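Local coordinates for D-alanyl transferase DltD (Enterococcus faecium TX0133A04, PDB 6PFX), which probably transfers D-alanine onto lipoteichoic acid, or assists that transfer, during cell-wall biogenesis at the membrane of this Gram-positive bacterium, at residues Y121-T126 against K154-L159; R146-S151 against T158-L163; T235-P238 against K242-F245; Q259-W264 against E298-Y303. All coordinates share one frame; numbering follows the deposited sequence.

How the contacts relate
From the N terminus, contact 1 comes first, closing a mostly helical 27-residue loop between the start of helix 123-132 and the start of helix 157-167. Contact 2 opens within that loop, at the end of helix 138-147, and finishes on the same helix 157-167, so the two share T158 and L159 and touch, with centres 7 Å apart. Contact 3 follows in series, pinning the three-residue link 239-241 before helix 243-250. Contact 4 closes a 33-residue loop that carries helix 271-284 and strand 288-293 of the central parallel sheet. Contacts 3 and 4 touch where P238 meets K299; contacts 1 and 3 lie about 42 Å apart, centre to centre.

Contact 1 (Y121-T126 against K154-L159); sequences YSELQT and KENDTL
Y121, E123 and T126 meet N156 and L159 in a small, partly buried contact between two helix starts, apolar on one side and bridged by water on the other. Y121 leads into helix 123-132, and N156 caps helix 157-167. With its ring anti to the backbone N (chi1 171°), Y121 reaches head-on toward L159, and its OH comes within 3.3 Å of methyl CD2. The other methyl of the same leucine, CD1, lies 4.2 Å from T126 CG2, the two side chains meeting at about a right angle. Thus L159 spreads its fork between a phenol and a threonine methyl. Beside this patch a water sits at the edge of the Y121 ring, in its plane, 2.7 Å from Y121 OH. It donates to E123 OE2 over 2.9 Å and accepts a weak bond from N156 ND2, whose stronger partner is Y127 OH. The carboxylate and amide planes of E123 and N156 are turned 74° apart, and the water links them indirectly. The other end of the N156 amide works as an N-cap: OD1 takes L159 N at 3.1 Å, nearly straight at 172° but from above the amide plane. S122 caps the facing helix in the same way through its OG and Q125 N, while T126 OG1 and T126 N grip S122 O from opposite faces. Around the pair, helix 151-154 packs on Y121 and L159, helix 79-89 lies against T126, and helix 181-193 touches E123.

Contact 2 (R146-S151 against T158-L163); sequences RLLTFS and TLTAIL
L148 and L163 both hold CG anti to the carbonyl carbon (chi1 -77° and -66°) and extend beyond it, so the two side chains run past each other in opposite directions and meet along their flanks. The setting is three consecutive helices, 138-147, 151-154 and 157-167, in the helical part of a protein of the SGNH hydrolase clan; the contact joins the tail of the first and the turn there directly to the third. L148 lies within that type I turn, from L147 to F150. Its branch point CG rests 3.9 Å from L163 CB, and its methyls fall on both sides of that contact: CD2 touches T160 CG2 at 3.8 Å, whereas CD1 lies over the backbone of L163, 4.0 Å from its carbonyl O. T160 can offer a methyl here because its OG1 turns back to N156 O. L163 in turn directs CD1 at L147 CB, 3.8 Å away, completing an apolar patch of L147, L148, T160 CG2 and L163. W129 of helix 123-132 covers L147 and L163 together, and V153 also packs on L163; L148 further reaches Q164 and K167 of helix 157-167. The turn is secured by R146 O, which accepts both T149 N and T149 OG1. T149 OG1 lies 2.8 Å from R146 O, in the carbonyl plane, and also sits over one face of the F150 ring, displaced toward its rim.

Contact 3 (T235-P238 against K242-F245); sequences TNNP and KNDF
The backbones of N236 and N243 come within 5.6 Å, CA to CA, as the chain leaves helix 219-233, turns at N236 into extended N237, and later enters helix 243-250. N243, next after the N-cap residue K242, carries nearly all of the contact. Its amide lies flat against that of N236, the planes only 24° apart, in an offset stack where the two side chains slide past each other head to tail. Both ends of the N243 amide are used. ND2 donates to T235 OG1 at 3.0 Å (164°), with the hydroxyl in the amide plane, while OD1 receives N236 N at 3.0 Å from well above its plane. Together with the bonds of N237, these tie the loop after helix 219-233 to the first turn of helix 243-250. N236 holds CG between its own backbone N and carbonyl carbon (chi1 79°), which folds the amide back over N243 and lets ND2 donate to N243 O at 3.2 Å. The stack also leaves two acceptors, N236 OD1 and N243 OD1, facing each other at 3.2 Å; N237 ND2 probably eases this by donating to N236 OD1 over 2.8 Å, nearly straight along the C=O axis. N237 itself forms an Asx turn, OD1 accepting F239 N, and its ND2 also meets L241 O. Within the second segment K242 NZ makes a salt bridge with D244 OD1 at 2.9 Å. The helix rests F245 on T346 and on D345, which with S46 and H348 has a geometry consistent with the Ser-His-Asp triad of the SGNH hydrolase clan, though this is unconfirmed.

Contact 4 (Q259-W264 against E298-Y303); sequences QSQKNW and EKWSDY
Q259 and Q261, set at the start of two successive type I turns, meet helix 298-304 at two points: Q259 bonds Y303 near its end, and Q261 approaches W300, a few residues earlier, through a water. Q259 has left-handed backbone angles, and its N-H is aimed at the carbonyl of Y303: N meets Y303 O at 3.0 Å with an angle of 170°, in the carbonyl plane and on a lone pair. Its side chain leaves the backbone pointing away but doubles back at chi2 (-65°), bringing OE1 to 4.1 Å from Y303 O. A water lies there, 2.7 Å from Y303 O and only weakly linked to Q259 OE1. Q261 behaves differently. Its chain is extended, CG covering the centre of the W264 ring 3.5 Å above the plane, and the amide reaches toward the indole of W300. The two planes stand 80° apart and the side chains meet at about a right angle, with Q261 NE2 4.2 Å from W300 NE1 in an oblique approach. F239 meets the indole edge-to-face. Q261 OE1 is held by T304 OG1, and the backbones of these two residues are bonded as well, which orients the amide. Y303 sends its ring elsewhere, to F239, and its OH to E254 O. Since Q261 NE2 and W300 NE1 are both donors, they cannot pair directly; a water accepts from them at 3.1 Å and 3.0 Å respectively, so the water supplies the acceptor that two donors need.

Contact 1 (Y121-T126 against K154-L159)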
loop_
_atom_site.group_PDB
_atom_site.type_symbol
_atom_site.label_atom_id
_atom_site.label_comp_id
_atom_site.label_asym_id
_atom_site.label_seq_id
_atom_site.Cartn_x
_atom_site.Cartn_y
_atom_site.Cartn_z
ATOM N N TYR A 121 6.190 12.207 5.035
ATOM C CA TYR A 121 5.661 13.519 4.692
ATOM C C TYR A 121 6.615 14.216 3.730
ATOM O O TYR A 121 7.808 14.360 4.020
ATOM C CB TYR A 121 5.473 14.379 5.936
ATOM C CG TYR A 121 5.124 15.810 5.587
ATOM C CD1 TYR A 121 3.947 16.113 4.914
ATOM C CD2 TYR A 121 5.976 16.853 5.917
ATOM C CE1 TYR A 121 3.625 17.426 4.584
ATOM C CE2 TYR A 121 5.665 18.164 5.589
ATOM C CZ TYR A 121 4.488 18.442 4.925
ATOM O OH TYR A 121 4.167 19.741 4.595
ATOM N N SER A 122 6.083 14.636 2.582
ATOM C CA SER A 122 6.863 15.220 1.498
ATOM C C SER A 122 6.292 16.600 1.208
ATOM O O SER A 122 5.159 16.714 0.725
ATOM C CB SER A 122 6.772 14.356 0.243
ATOM O OG SER A 122 7.378 15.014 -0.846
ATOM N N GLU A 123 7.060 17.647 1.518
ATOM C CA GLU A 123 6.641 18.986 1.130
ATOM C C GLU A 123 6.478 19.079 -0.381
ATOM O O GLU A 123 5.566 19.752 -0.876
ATOM C CB GLU A 123 7.660 20.026 1.597
ATOM C CG GLU A 123 7.586 20.363 3.074
ATOM C CD GLU A 123 8.663 21.350 3.491
ATOM O OE1 GLU A 123 9.838 21.147 3.114
ATOM O OE2 GLU A 123 8.334 22.335 4.182
ATOM N N LEU A 124 7.371 18.423 -1.133
ATOM C CA LEU A 124 7.309 18.463 -2.593
ATOM C C LEU A 124 5.961 17.954 -3.087
ATOM O O LEU A 124 5.301 18.595 -3.912
ATOM C CB LEU A 124 8.450 17.632 -3.195
ATOM C CG LEU A 124 8.436 17.415 -4.713
ATOM C CD1 LEU A 124 8.459 18.714 -5.520
ATOM C CD2 LEU A 124 9.600 16.508 -5.154
ATOM N N GLN A 125 5.532 16.798 -2.579
ATOM C CA GLN A 125 4.285 16.205 -3.045
ATOM C C GLN A 125 3.080 16.967 -2.528
ATOM O O GLN A 125 2.058 17.045 -3.222
ATOM C CB GLN A 125 4.235 14.743 -2.607
ATOM C CG GLN A 125 5.278 13.899 -3.316
ATOM C CD GLN A 125 5.296 12.467 -2.851
ATOM O OE1 GLN A 125 4.716 12.121 -1.821
ATOM N NE2 GLN A 125 5.963 11.619 -3.617
ATOM N N THR A 126 3.173 17.525 -1.316
ATOM C CA THR A 126 2.098 18.360 -0.793
ATOM C C THR A 126 1.915 19.595 -1.664
ATOM O O THR A 126 0.791 19.931 -2.060
ATOM C CB THR A 126 2.402 18.750 0.656
ATOM O OG1 THR A 126 2.572 17.573 1.457
ATOM C CG2 THR A 126 1.268 19.580 1.235
ATOM N N LYS A 154 2.090 21.820 10.792
ATOM C CA LYS A 154 1.869 23.074 11.498
ATOM C C LYS A 154 3.146 23.894 11.661
ATOM O O LYS A 154 3.066 25.105 11.898
ATOM C CB LYS A 154 1.299 22.798 12.901
ATOM C CG LYS A 154 -0.035 22.044 12.966
ATOM C CD LYS A 154 -1.203 22.846 12.400
ATOM C CE LYS A 154 -1.448 24.136 13.175
ATOM N NZ LYS A 154 -2.709 24.819 12.764
ATOM N N GLU A 155 4.321 23.265 11.563
ATOM C CA GLU A 155 5.563 24.022 11.605
ATOM C C GLU A 155 5.623 25.071 10.505
ATOM O O GLU A 155 6.368 26.050 10.624
ATOM C CB GLU A 155 6.760 23.100 11.384
ATOM C CG GLU A 155 7.006 22.072 12.461
ATOM C CD GLU A 155 8.150 21.138 12.090
ATOM O OE1 GLU A 155 8.898 21.451 11.137
ATOM O OE2 GLU A 155 8.298 20.085 12.735
ATOM N N ASN A 156 4.867 24.864 9.430
ATOM C CA ASN A 156 4.909 25.690 8.225
ATOM C C ASN A 156 3.685 26.595 8.235
ATOM O O ASN A 156 2.586 26.170 7.874
ATOM C CB ASN A 156 4.893 24.757 7.017
ATOM C CG ASN A 156 5.146 25.471 5.710
ATOM O OD1 ASN A 156 4.857 26.658 5.563
ATOM N ND2 ASN A 156 5.684 24.740 4.743
ATOM N N ASP A 157 3.882 27.862 8.625
ATOM C CA ASP A 157 2.745 28.760 8.820
ATOM C C ASP A 157 2.091 29.156 7.500
ATOM O O ASP A 157 0.864 29.291 7.427
ATOM C CB ASP A 157 3.176 30.006 9.599
ATOM C CG ASP A 157 3.412 29.723 11.070
ATOM O OD1 ASP A 157 2.820 28.752 11.594
ATOM O OD2 ASP A 157 4.188 30.471 11.703
ATOM N N THR A 158 2.882 29.368 6.452
ATOM C CA THR A 158 2.301 29.687 5.152
ATOM C C THR A 158 1.422 28.545 4.657
ATOM O O THR A 158 0.279 28.761 4.236
ATOM C CB THR A 158 3.422 30.011 4.170
ATOM O OG1 THR A 158 4.188 31.104 4.698
ATOM C CG2 THR A 158 2.857 30.389 2.815
ATOM N N LEU A 159 1.931 27.314 4.716
ATOM C CA LEU A 159 1.132 26.166 4.295
ATOM C C LEU A 159 -0.110 26.013 5.161
ATOM O O LEU A 159 -1.201 25.730 4.653
ATOM C CB LEU A 159 1.986 24.897 4.328
ATOM C CG LEU A 159 1.269 23.549 4.214
ATOM C CD1 LEU A 159 0.661 23.393 2.834
ATOM C CD2 LEU A 159 2.224 22.401 4.502
HETATM O O HOH W 1 5.950 21.521 5.545
#

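Contact 2 (R146-S151 against T158-L163)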
loop_
_atom_site.group_PDB
_atom_site.type_symbol
_atom_site.label_atom_id
_atom_site.label_comp_id
_atom_site.label_asym_id
_atom_site.label_seq_id
_atom_site.Cartn_x
_atom_site.Cartn_y
_atom_site.Cartn_z
ATOM N N ARG A 146 -6.990 16.589 7.578
ATOM C CA ARG A 146 -6.081 15.619 8.167
ATOM C C ARG A 146 -4.703 16.224 8.364
ATOM O O ARG A 146 -4.100 16.089 9.435
ATOM C CB ARG A 146 -5.977 14.400 7.265
ATOM C CG ARG A 146 -7.173 13.498 7.312
ATOM C CD ARG A 146 -7.214 12.746 8.631
ATOM N NE ARG A 146 -6.374 11.548 8.647
ATOM C CZ ARG A 146 -5.691 11.115 9.704
ATOM N NH1 ARG A 146 -5.704 11.794 10.842
ATOM N NH2 ARG A 146 -4.974 10.009 9.615
ATOM N N LEU A 147 -4.178 16.879 7.328
ATOM C CA LEU A 147 -2.829 17.415 7.413
ATOM C C LEU A 147 -2.703 18.403 8.554
ATOM O O LEU A 147 -1.650 18.462 9.198
ATOM C CB LEU A 147 -2.455 18.098 6.095
ATOM C CG LEU A 147 -2.286 17.144 4.922
ATOM C CD1 LEU A 147 -2.031 17.859 3.632
ATOM C CD2 LEU A 147 -1.128 16.158 5.160
ATOM N N LEU A 148 -3.766 19.163 8.828
ATOM C CA LEU A 148 -3.736 20.167 9.881
ATOM C C LEU A 148 -3.680 19.573 11.281
ATOM O O LEU A 148 -3.568 20.342 12.241
ATOM C CB LEU A 148 -4.963 21.069 9.788
ATOM C CG LEU A 148 -4.910 22.116 8.681
ATOM C CD1 LEU A 148 -6.282 22.692 8.429
ATOM C CD2 LEU A 148 -3.918 23.203 9.051
ATOM N N THR A 149 -3.763 18.246 11.424
ATOM C CA THR A 149 -3.647 17.608 12.733
ATOM C C THR A 149 -2.224 17.161 13.049
ATOM O O THR A 149 -1.953 16.750 14.181
ATOM C CB THR A 149 -4.616 16.415 12.878
ATOM O OG1 THR A 149 -4.189 15.296 12.089
ATOM C CG2 THR A 149 -6.029 16.823 12.483
ATOM N N PHE A 150 -1.312 17.250 12.091
ATOM C CA PHE A 150 0.055 16.781 12.270
ATOM C C PHE A 150 0.973 17.965 12.531
ATOM O O PHE A 150 0.996 18.926 11.754
ATOM C CB PHE A 150 0.514 16.022 11.030
ATOM C CG PHE A 150 -0.167 14.698 10.843
ATOM C CD1 PHE A 150 0.188 13.615 11.628
ATOM C CD2 PHE A 150 -1.158 14.532 9.890
ATOM C CE1 PHE A 150 -0.431 12.383 11.471
ATOM C CE2 PHE A 150 -1.784 13.298 9.722
ATOM C CZ PHE A 150 -1.412 12.219 10.513
ATOM N N SER A 151 1.737 17.887 13.623
ATOM C CA SER A 151 2.567 19.015 14.030
ATOM C C SER A 151 3.603 19.373 12.975
ATOM O O SER A 151 3.934 20.553 12.810
ATOM C CB SER A 151 3.237 18.700 15.368
ATOM O OG SER A 151 2.258 18.548 16.378
ATOM N N THR A 158 2.882 29.368 6.452
ATOM C CA THR A 158 2.301 29.687 5.152
ATOM C C THR A 158 1.422 28.545 4.657
ATOM O O THR A 158 0.279 28.761 4.236
ATOM C CB THR A 158 3.422 30.011 4.170
ATOM O OG1 THR A 158 4.188 31.104 4.698
ATOM C CG2 THR A 158 2.857 30.389 2.815
ATOM N N LEU A 159 1.931 27.314 4.716
ATOM C CA LEU A 159 1.132 26.166 4.295
ATOM C C LEU A 159 -0.110 26.013 5.161
ATOM O O LEU A 159 -1.201 25.730 4.653
ATOM C CB LEU A 159 1.986 24.897 4.328
ATOM C CG LEU A 159 1.269 23.549 4.214
ATOM C CD1 LEU A 159 0.661 23.393 2.834
ATOM C CD2 LEU A 159 2.224 22.401 4.502
ATOM N N THR A 160 0.034 26.198 6.472
ATOM C CA THR A 160 -1.099 26.011 7.369
ATOM C C THR A 160 -2.257 26.937 7.007
ATOM O O THR A 160 -3.423 26.521 7.019
ATOM C CB THR A 160 -0.640 26.228 8.813
ATOM O OG1 THR A 160 0.237 25.161 9.207
ATOM C CG2 THR A 160 -1.825 26.277 9.738
ATOM N N ALA A 161 -1.966 28.201 6.700
ATOM C CA ALA A 161 -3.041 29.125 6.356
ATOM C C ALA A 161 -3.713 28.715 5.054
ATOM O O ALA A 161 -4.933 28.849 4.903
ATOM C CB ALA A 161 -2.498 30.548 6.259
ATOM N N ILE A 162 -2.931 28.207 4.105
ATOM C CA ILE A 162 -3.508 27.706 2.863
ATOM C C ILE A 162 -4.407 26.509 3.145
ATOM O O ILE A 162 -5.524 26.417 2.622
ATOM C CB ILE A 162 -2.393 27.406 1.843
ATOM C CG1 ILE A 162 -1.819 28.720 1.295
ATOM C CG2 ILE A 162 -2.927 26.510 0.748
ATOM C CD1 ILE A 162 -0.459 28.555 0.666
ATOM N N LEU A 163 -3.960 25.597 4.011
ATOM C CA LEU A 163 -4.790 24.437 4.311
ATOM C C LEU A 163 -6.075 24.845 5.022
ATOM O O LEU A 163 -7.126 24.235 4.801
ATOM C CB LEU A 163 -4.029 23.431 5.166
ATOM C CG LEU A 163 -2.830 22.756 4.517
ATOM C CD1 LEU A 163 -2.135 21.842 5.526
ATOM C CD2 LEU A 163 -3.223 21.984 3.256
#

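Contact 3 (T235-P238 against K242-F245)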
loop_
_atom_site.group_PDB
_atom_site.type_symbol
_atom_site.label_atom_id
_atom_site.label_comp_id
_atom_site.label_asym_id
_atom_site.label_seq_id
_atom_site.Cartn_x
_atom_site.Cartn_y
_atom_site.Cartn_z
ATOM N N THR A 235 11.664 -23.276 11.408
ATOM C CA THR A 235 11.877 -24.411 12.288
ATOM C C THR A 235 12.103 -24.050 13.754
ATOM O O THR A 235 12.201 -24.966 14.575
ATOM C CB THR A 235 13.089 -25.212 11.811
ATOM O OG1 THR A 235 14.235 -24.355 11.863
ATOM C CG2 THR A 235 12.888 -25.725 10.409
ATOM N N ASN A 236 12.187 -22.767 14.124
ATOM C CA ASN A 236 12.637 -22.421 15.475
ATOM C C ASN A 236 11.526 -21.924 16.405
ATOM O O ASN A 236 11.812 -21.373 17.479
ATOM C CB ASN A 236 13.837 -21.464 15.449
ATOM C CG ASN A 236 13.453 -20.025 15.186
ATOM O OD1 ASN A 236 12.288 -19.697 14.986
ATOM N ND2 ASN A 236 14.448 -19.145 15.228
ATOM N N ASN A 237 10.270 -22.188 16.071
ATOM C CA ASN A 237 9.165 -21.698 16.873
ATOM C C ASN A 237 7.911 -22.473 16.501
ATOM O O ASN A 237 7.891 -23.154 15.463
ATOM C CB ASN A 237 8.945 -20.193 16.644
ATOM C CG ASN A 237 8.543 -19.866 15.191
ATOM O OD1 ASN A 237 7.356 -19.814 14.873
ATOM N ND2 ASN A 237 9.529 -19.651 14.318
ATOM N N PRO A 238 6.860 -22.376 17.291
ATOM C CA PRO A 238 5.638 -23.146 17.027
ATOM C C PRO A 238 4.621 -22.449 16.147
ATOM O O PRO A 238 3.535 -23.009 15.929
ATOM C CB PRO A 238 5.046 -23.372 18.429
ATOM C CG PRO A 238 5.600 -22.332 19.273
ATOM C CD PRO A 238 6.876 -21.808 18.653
ATOM N N LYS A 242 9.082 -16.969 10.269
ATOM C CA LYS A 242 10.449 -17.091 9.783
ATOM C C LYS A 242 11.412 -17.000 10.960
ATOM O O LYS A 242 11.273 -16.121 11.817
ATOM C CB LYS A 242 10.729 -15.979 8.776
ATOM C CG LYS A 242 12.062 -16.106 8.097
ATOM C CD LYS A 242 12.112 -15.310 6.799
ATOM C CE LYS A 242 13.451 -15.481 6.119
ATOM N NZ LYS A 242 14.563 -14.915 6.919
ATOM N N ASN A 243 12.404 -17.899 10.983
ATOM C CA ASN A 243 13.316 -18.015 12.120
ATOM C C ASN A 243 13.891 -16.670 12.569
ATOM O O ASN A 243 13.848 -16.348 13.759
ATOM C CB ASN A 243 14.427 -19.022 11.811
ATOM C CG ASN A 243 13.920 -20.446 11.777
ATOM O OD1 ASN A 243 12.740 -20.698 12.000
ATOM N ND2 ASN A 243 14.813 -21.388 11.493
ATOM N N ASP A 244 14.452 -15.872 11.650
ATOM C CA ASP A 244 15.119 -14.652 12.110
ATOM C C ASP A 244 14.119 -13.646 12.674
ATOM O O ASP A 244 14.440 -12.918 13.619
ATOM C CB ASP A 244 16.010 -14.052 11.018
ATOM C CG ASP A 244 15.234 -13.571 9.811
ATOM O OD1 ASP A 244 14.100 -14.036 9.601
ATOM O OD2 ASP A 244 15.770 -12.731 9.053
ATOM N N PHE A 245 12.898 -13.620 12.138
ATOM C CA PHE A 245 11.862 -12.758 12.690
ATOM C C PHE A 245 11.520 -13.184 14.108
ATOM O O PHE A 245 11.404 -12.351 15.013
ATOM C CB PHE A 245 10.620 -12.835 11.810
ATOM C CG PHE A 245 9.502 -11.930 12.249
ATOM C CD1 PHE A 245 8.618 -12.320 13.239
ATOM C CD2 PHE A 245 9.336 -10.686 11.671
ATOM C CE1 PHE A 245 7.584 -11.488 13.623
ATOM C CE2 PHE A 245 8.303 -9.858 12.056
ATOM C CZ PHE A 245 7.434 -10.254 13.033
#

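Contact 4 (Q259-W264 against E298-Y303)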
loop_
_atom_site.group_PDB
_atom_site.type_symbol
_atom_site.label_atom_id
_atom_site.label_comp_id
_atom_site.label_asym_id
_atom_site.label_seq_id
_atom_site.Cartn_x
_atom_site.Cartn_y
_atom_site.Cartn_z
ATOM N N GLN A 259 -2.241 -13.679 24.507
ATOM C CA GLN A 259 -3.507 -12.973 24.702
ATOM C C GLN A 259 -3.377 -11.453 24.624
ATOM O O GLN A 259 -4.329 -10.736 24.969
ATOM C CB GLN A 259 -4.231 -13.387 25.995
ATOM C CG GLN A 259 -4.857 -14.762 25.944
ATOM C CD GLN A 259 -5.987 -14.867 24.926
ATOM O OE1 GLN A 259 -5.854 -15.542 23.907
ATOM N NE2 GLN A 259 -7.104 -14.205 25.205
ATOM N N SER A 260 -2.235 -10.938 24.154
ATOM C CA SER A 260 -1.990 -9.501 24.181
ATOM C C SER A 260 -2.856 -8.736 23.194
ATOM O O SER A 260 -2.989 -7.516 23.333
ATOM C CB SER A 260 -0.519 -9.200 23.894
ATOM O OG SER A 260 -0.143 -9.700 22.623
ATOM N N GLN A 261 -3.448 -9.420 22.214
ATOM C CA GLN A 261 -4.234 -8.791 21.156
ATOM C C GLN A 261 -5.712 -9.151 21.242
ATOM O O GLN A 261 -6.455 -8.923 20.287
ATOM C CB GLN A 261 -3.648 -9.189 19.798
ATOM C CG GLN A 261 -2.167 -8.847 19.710
ATOM C CD GLN A 261 -1.477 -9.294 18.419
ATOM O OE1 GLN A 261 -2.054 -9.980 17.579
ATOM N NE2 GLN A 261 -0.214 -8.910 18.277
ATOM N N LYS A 262 -6.168 -9.664 22.385
ATOM C CA LYS A 262 -7.544 -10.142 22.471
ATOM C C LYS A 262 -8.573 -9.038 22.224
ATOM O O LYS A 262 -9.685 -9.326 21.762
ATOM C CB LYS A 262 -7.786 -10.793 23.835
ATOM C CG LYS A 262 -7.772 -9.828 24.994
ATOM C CD LYS A 262 -7.928 -10.568 26.322
ATOM C CE LYS A 262 -7.812 -9.610 27.499
ATOM N NZ LYS A 262 -8.037 -10.292 28.803
ATOM N N ASN A 263 -8.238 -7.782 22.516
ATOM C CA ASN A 263 -9.196 -6.695 22.341
ATOM C C ASN A 263 -8.865 -5.789 21.166
ATOM O O ASN A 263 -9.508 -4.743 21.002
ATOM C CB ASN A 263 -9.335 -5.881 23.626
ATOM C CG ASN A 263 -9.885 -6.704 24.768
ATOM O OD1 ASN A 263 -10.910 -7.373 24.640
ATOM N ND2 ASN A 263 -9.188 -6.684 25.882
ATOM N N TRP A 264 -7.904 -6.180 20.330
ATOM C CA TRP A 264 -7.527 -5.369 19.179
ATOM C C TRP A 264 -8.622 -5.405 18.117
ATOM O O TRP A 264 -9.231 -6.449 17.861
ATOM C CB TRP A 264 -6.210 -5.887 18.601
ATOM C CG TRP A 264 -4.981 -5.500 19.387
ATOM C CD1 TRP A 264 -4.916 -5.059 20.689
ATOM C CD2 TRP A 264 -3.634 -5.527 18.908
ATOM N NE1 TRP A 264 -3.606 -4.789 21.029
ATOM C CE2 TRP A 264 -2.801 -5.092 19.960
ATOM C CE3 TRP A 264 -3.049 -5.886 17.686
ATOM C CZ2 TRP A 264 -1.416 -5.006 19.822
ATOM C CZ3 TRP A 264 -1.675 -5.798 17.550
ATOM C CH2 TRP A 264 -0.878 -5.347 18.605
ATOM N N GLU A 298 -2.868 -17.840 11.457
ATOM C CA GLU A 298 -3.790 -18.312 12.484
ATOM C C GLU A 298 -3.061 -18.912 13.684
ATOM O O GLU A 298 -3.551 -18.812 14.812
ATOM C CB GLU A 298 -4.789 -19.317 11.912
ATOM C CG GLU A 298 -6.008 -19.509 12.811
ATOM C CD GLU A 298 -7.024 -20.463 12.225
ATOM O OE1 GLU A 298 -8.031 -20.737 12.908
ATOM O OE2 GLU A 298 -6.816 -20.938 11.087
ATOM N N LYS A 299 -1.892 -19.519 13.485
ATOM C CA LYS A 299 -1.147 -20.019 14.637
ATOM C C LYS A 299 -0.761 -18.869 15.555
ATOM O O LYS A 299 -0.771 -19.001 16.783
ATOM C CB LYS A 299 0.089 -20.785 14.186
ATOM C CG LYS A 299 -0.230 -22.140 13.591
ATOM C CD LYS A 299 1.019 -22.835 13.091
ATOM C CE LYS A 299 0.653 -24.144 12.412
ATOM N NZ LYS A 299 1.806 -24.801 11.739
ATOM N N TRP A 300 -0.440 -17.716 14.966
ATOM C CA TRP A 300 -0.093 -16.534 15.739
ATOM C C TRP A 300 -1.320 -15.886 16.373
ATOM O O TRP A 300 -1.289 -15.540 17.555
ATOM C CB TRP A 300 0.617 -15.523 14.837
ATOM C CG TRP A 300 1.079 -14.330 15.574
ATOM C CD1 TRP A 300 0.690 -13.027 15.379
ATOM C CD2 TRP A 300 2.009 -14.315 16.658
ATOM N NE1 TRP A 300 1.340 -12.207 16.276
ATOM C CE2 TRP A 300 2.149 -12.977 17.070
ATOM C CE3 TRP A 300 2.742 -15.307 17.319
ATOM C CZ2 TRP A 300 2.994 -12.609 18.105
ATOM C CZ3 TRP A 300 3.571 -14.937 18.344
ATOM C CH2 TRP A 300 3.693 -13.603 18.727
ATOM N N SER A 301 -2.418 -15.725 15.630
ATOM C CA SER A 301 -3.607 -15.133 16.239
ATOM C C SER A 301 -4.187 -16.045 17.317
ATOM O O SER A 301 -4.763 -15.556 18.295
ATOM C CB SER A 301 -4.652 -14.786 15.171
ATOM O OG SER A 301 -5.067 -15.926 14.441
ATOM N N ASP A 302 -4.052 -17.367 17.162
ATOM C CA ASP A 302 -4.458 -18.265 18.236
ATOM C C ASP A 302 -3.720 -17.918 19.525
ATOM O O ASP A 302 -4.300 -17.932 20.617
ATOM C CB ASP A 302 -4.143 -19.714 17.860
ATOM C CG ASP A 302 -5.150 -20.333 16.900
ATOM O OD1 ASP A 302 -6.219 -19.751 16.605
ATOM O OD2 ASP A 302 -4.844 -21.447 16.426
ATOM N N TYR A 303 -2.432 -17.597 19.407
ATOM C CA TYR A 303 -1.625 -17.296 20.580
ATOM C C TYR A 303 -1.919 -15.911 21.144
ATOM O O TYR A 303 -2.078 -15.754 22.361
ATOM C CB TYR A 303 -0.144 -17.410 20.227
ATOM C CG TYR A 303 0.788 -17.214 21.386
ATOM C CD1 TYR A 303 0.792 -18.103 22.441
ATOM C CD2 TYR A 303 1.685 -16.164 21.419
ATOM C CE1 TYR A 303 1.634 -17.945 23.493
ATOM C CE2 TYR A 303 2.547 -15.995 22.483
ATOM C CZ TYR A 303 2.513 -16.901 23.519
ATOM O OH TYR A 303 3.347 -16.784 24.606
HETATM O O HOH W 2 -3.252 -17.674 23.849
HETATM O O HOH W 3 1.786 -9.296 15.948
#